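Local coordinates for protein tyrosyl-tRNA synthetase (Pyrococcus horikoshii, PDB 2CYC) that probably attaches tyrosine to its cognate tRNA, first activating the amino acid with ATP and then transferring it to the acceptor end, at residues Y45-T50 and K251-K256. Numbering follows the deposited sequence.
Sequences YIHLGT and KMSKSK
His47 has CG set between its backbone N and carbonyl carbon (chi1 64°), which lays one ring face under the Met252 chain. Met252 answers with CG opposite its backbone N (chi1 -176°), which places its CG over that face. The contact joins the two signature motifs of class I aminoacyl-tRNA synthetases. Segment 251-256 begins with the KMSKS motif, and His47 to Thr50 (His-Leu-Gly-Thr) is the counterpart of the HIGH motif, at the start of helix 48-63.

Met252 CG sits over one face of the imidazole, 3.7 Å from the centroid of the His47 ring, in a CH-pi contact. The thioether then bends past the rim, and Met252 CE lies 3.5 Å from His47 ND1. The same methyl packs against Leu48 CB at 4.0 Å. Trp292 of helix 288-297 touches both Leu48 and Met252, so Met252 is buried between the HIGH-like turn and helix 288-297.

The imidazole is also tied at both nitrogens. His47 is the N-cap residue of helix 48-63, and its ND1 accepts a weak, bent bond from Gly49 N at 2.9 Å. Lys254 of the KMSKS motif probably binds ATP. Lys251 NZ forms a salt bridge with Asp189. The bound tyrosine is about 7 Å from the Ser253 side chain, which puts the contact beside the amino acid pocket. Ser253 OG meets the ring at its edge and in its plane, hydrogen-bonded to His47 NE2 at 3.0 Å with an angle of 161°.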
ATOM      1  N   TYR A  45     -11.763  24.209   9.092  1.00 23.84           N
ATOM      2  CA  TYR A  45     -12.392  25.301   8.366  1.00 24.57           C
ATOM      3  C   TYR A  45     -11.586  25.649   7.129  1.00 21.89           C
ATOM      4  O   TYR A  45     -10.361  25.532   7.115  1.00 22.39           O
ATOM      5  CB  TYR A  45     -12.533  26.532   9.270  1.00 28.43           C
ATOM      6  CG  TYR A  45     -13.469  26.304  10.440  1.00 25.57           C
ATOM      7  CD1 TYR A  45     -12.978  26.178  11.739  1.00 29.96           C
ATOM      8  CD2 TYR A  45     -14.845  26.197  10.240  1.00 27.11           C
ATOM      9  CE1 TYR A  45     -13.837  25.948  12.814  1.00 36.49           C
ATOM     10  CE2 TYR A  45     -15.717  25.968  11.308  1.00 29.60           C
ATOM     11  CZ  TYR A  45     -15.205  25.844  12.591  1.00 37.78           C
ATOM     12  OH  TYR A  45     -16.057  25.613  13.649  1.00 39.38           O
ATOM     13  N   ILE A  46     -12.286  26.064   6.082  1.00 19.83           N
ATOM     14  CA  ILE A  46     -11.644  26.419   4.829  1.00 20.44           C
ATOM     15  C   ILE A  46     -11.044  27.825   4.903  1.00 25.67           C
ATOM     16  O   ILE A  46     -11.781  28.812   4.965  1.00 22.43           O
ATOM     17  CB  ILE A  46     -12.664  26.367   3.668  1.00 26.68           C
ATOM     18  CG1 ILE A  46     -13.151  24.924   3.474  1.00 23.13           C
ATOM     19  CG2 ILE A  46     -12.035  26.925   2.386  1.00 20.39           C
ATOM     20  CD1 ILE A  46     -14.397  24.817   2.594  1.00 15.05           C
ATOM     21  N   HIS A  47      -9.714  27.915   4.911  1.00 20.13           N
ATOM     22  CA  HIS A  47      -9.058  29.223   4.960  1.00 24.01           C
ATOM     23  C   HIS A  47      -8.964  29.761   3.534  1.00 19.68           C
ATOM     24  O   HIS A  47      -9.226  29.023   2.588  1.00 17.27           O
ATOM     25  CB  HIS A  47      -7.675  29.120   5.630  1.00 24.42           C
ATOM     26  CG  HIS A  47      -6.690  28.268   4.892  1.00 23.12           C
ATOM     27  ND1 HIS A  47      -6.078  28.677   3.726  1.00 23.12           N
ATOM     28  CD2 HIS A  47      -6.178  27.046   5.177  1.00 27.81           C
ATOM     29  CE1 HIS A  47      -5.231  27.746   3.325  1.00 28.69           C
ATOM     30  NE2 HIS A  47      -5.272  26.745   4.188  1.00 31.82           N
ATOM     31  N   LEU A  48      -8.606  31.036   3.375  1.00 21.44           N
ATOM     32  CA  LEU A  48      -8.566  31.663   2.044  1.00 21.88           C
ATOM     33  C   LEU A  48      -7.692  30.987   0.993  1.00 26.67           C
ATOM     34  O   LEU A  48      -8.017  31.014  -0.202  1.00 19.40           O
ATOM     35  CB  LEU A  48      -8.165  33.142   2.158  1.00 21.48           C
ATOM     36  CG  LEU A  48      -8.985  33.978   3.142  1.00 21.54           C
ATOM     37  CD1 LEU A  48      -8.647  35.463   2.979  1.00 12.48           C
ATOM     38  CD2 LEU A  48     -10.461  33.739   2.897  1.00 14.40           C
ATOM     39  N   GLY A  49      -6.580  30.403   1.423  1.00 21.96           N
ATOM     40  CA  GLY A  49      -5.716  29.727   0.471  1.00 26.70           C
ATOM     41  C   GLY A  49      -6.448  28.567  -0.181  1.00 25.51           C
ATOM     42  O   GLY A  49      -6.430  28.403  -1.400  1.00 29.98           O
ATOM     43  N   THR A  50      -7.118  27.769   0.639  1.00 28.07           N
ATOM     44  CA  THR A  50      -7.853  26.600   0.159  1.00 24.23           C
ATOM     45  C   THR A  50      -9.034  26.973  -0.737  1.00 27.08           C
ATOM     46  O   THR A  50      -9.172  26.468  -1.853  1.00 23.13           O
ATOM     47  CB  THR A  50      -8.368  25.782   1.350  1.00 19.97           C
ATOM     48  OG1 THR A  50      -7.284  25.550   2.252  1.00 20.05           O
ATOM     49  CG2 THR A  50      -8.918  24.441   0.900  1.00 20.53           C
ATOM     50  N   LYS A 251       3.101  28.995   5.774  1.00 33.36           N
ATOM     51  CA  LYS A 251       1.906  28.907   4.930  1.00 33.78           C
ATOM     52  C   LYS A 251       0.658  28.740   5.811  1.00 33.72           C
ATOM     53  O   LYS A 251       0.679  28.027   6.816  1.00 31.21           O
ATOM     54  CB  LYS A 251       2.028  27.746   3.934  1.00 31.11           C
ATOM     55  CG  LYS A 251       2.086  26.360   4.550  1.00 29.15           C
ATOM     56  CD  LYS A 251       2.456  25.328   3.494  1.00 32.16           C
ATOM     57  CE  LYS A 251       2.448  23.916   4.050  1.00 32.58           C
ATOM     58  NZ  LYS A 251       3.089  22.959   3.101  1.00 38.82           N
ATOM     59  N   MET A 252      -0.420  29.416   5.424  1.00 30.46           N
ATOM     60  CA  MET A 252      -1.668  29.397   6.176  1.00 25.02           C
ATOM     61  C   MET A 252      -2.213  28.034   6.609  1.00 30.28           C
ATOM     62  O   MET A 252      -2.879  27.941   7.644  1.00 30.21           O
ATOM     63  CB  MET A 252      -2.737  30.164   5.403  1.00 26.59           C
ATOM     64  CG  MET A 252      -4.061  30.295   6.139  1.00 30.42           C
ATOM     65  SD  MET A 252      -4.796  31.927   5.882  1.00 33.54           S
ATOM     66  CE  MET A 252      -4.904  31.936   4.079  1.00 22.62           C
ATOM     67  N   SER A 253      -1.956  26.980   5.840  1.00 29.18           N
ATOM     68  CA  SER A 253      -2.445  25.651   6.230  1.00 34.87           C
ATOM     69  C   SER A 253      -1.829  25.169   7.542  1.00 32.78           C
ATOM     70  O   SER A 253      -2.341  24.249   8.174  1.00 33.61           O
ATOM     71  CB  SER A 253      -2.165  24.614   5.139  1.00 29.75           C
ATOM     72  OG  SER A 253      -3.166  24.663   4.142  1.00 42.10           O
ATOM     73  N   LYS A 254      -0.734  25.794   7.952  1.00 34.67           N
ATOM     74  CA  LYS A 254      -0.081  25.406   9.193  1.00 38.46           C
ATOM     75  C   LYS A 254      -0.268  26.413  10.328  1.00 38.33           C
ATOM     76  O   LYS A 254       0.186  26.176  11.450  1.00 35.84           O
ATOM     77  CB  LYS A 254       1.409  25.166   8.936  1.00 38.60           C
ATOM     78  CG  LYS A 254       1.678  23.845   8.221  1.00 45.55           C
ATOM     79  CD  LYS A 254       3.162  23.503   8.191  1.00 56.34           C
ATOM     80  CE  LYS A 254       3.384  22.019   7.876  1.00 63.15           C
ATOM     81  NZ  LYS A 254       2.815  21.603   6.559  1.00 68.06           N
ATOM     82  N   SER A 255      -0.950  27.520  10.034  1.00 34.81           N
ATOM     83  CA  SER A 255      -1.187  28.583  11.017  1.00 35.26           C
ATOM     84  C   SER A 255      -2.295  28.292  12.029  1.00 36.13           C
ATOM     85  O   SER A 255      -3.190  27.483  11.783  1.00 33.36           O
ATOM     86  CB  SER A 255      -1.544  29.897  10.304  1.00 30.28           C
ATOM     87  OG  SER A 255      -0.538  30.292   9.389  1.00 36.87           O
ATOM     88  N   LYS A 256      -2.228  28.971  13.169  1.00 38.12           N
ATOM     89  CA  LYS A 256      -3.252  28.840  14.195  1.00 41.76           C
ATOM     90  C   LYS A 256      -4.459  29.618  13.662  1.00 38.86           C
ATOM     91  O   LYS A 256      -4.311  30.514  12.832  1.00 37.32           O
ATOM     92  CB  LYS A 256      -2.781  29.467  15.513  1.00 42.19           C
ATOM     93  CG  LYS A 256      -1.684  28.692  16.230  1.00 53.11           C
ATOM     94  CD  LYS A 256      -2.202  27.346  16.727  1.00 57.95           C
ATOM     95  CE  LYS A 256      -1.120  26.547  17.442  1.00 61.41           C
ATOM     96  NZ  LYS A 256      -0.652  27.218  18.686  1.00 66.10           N
TER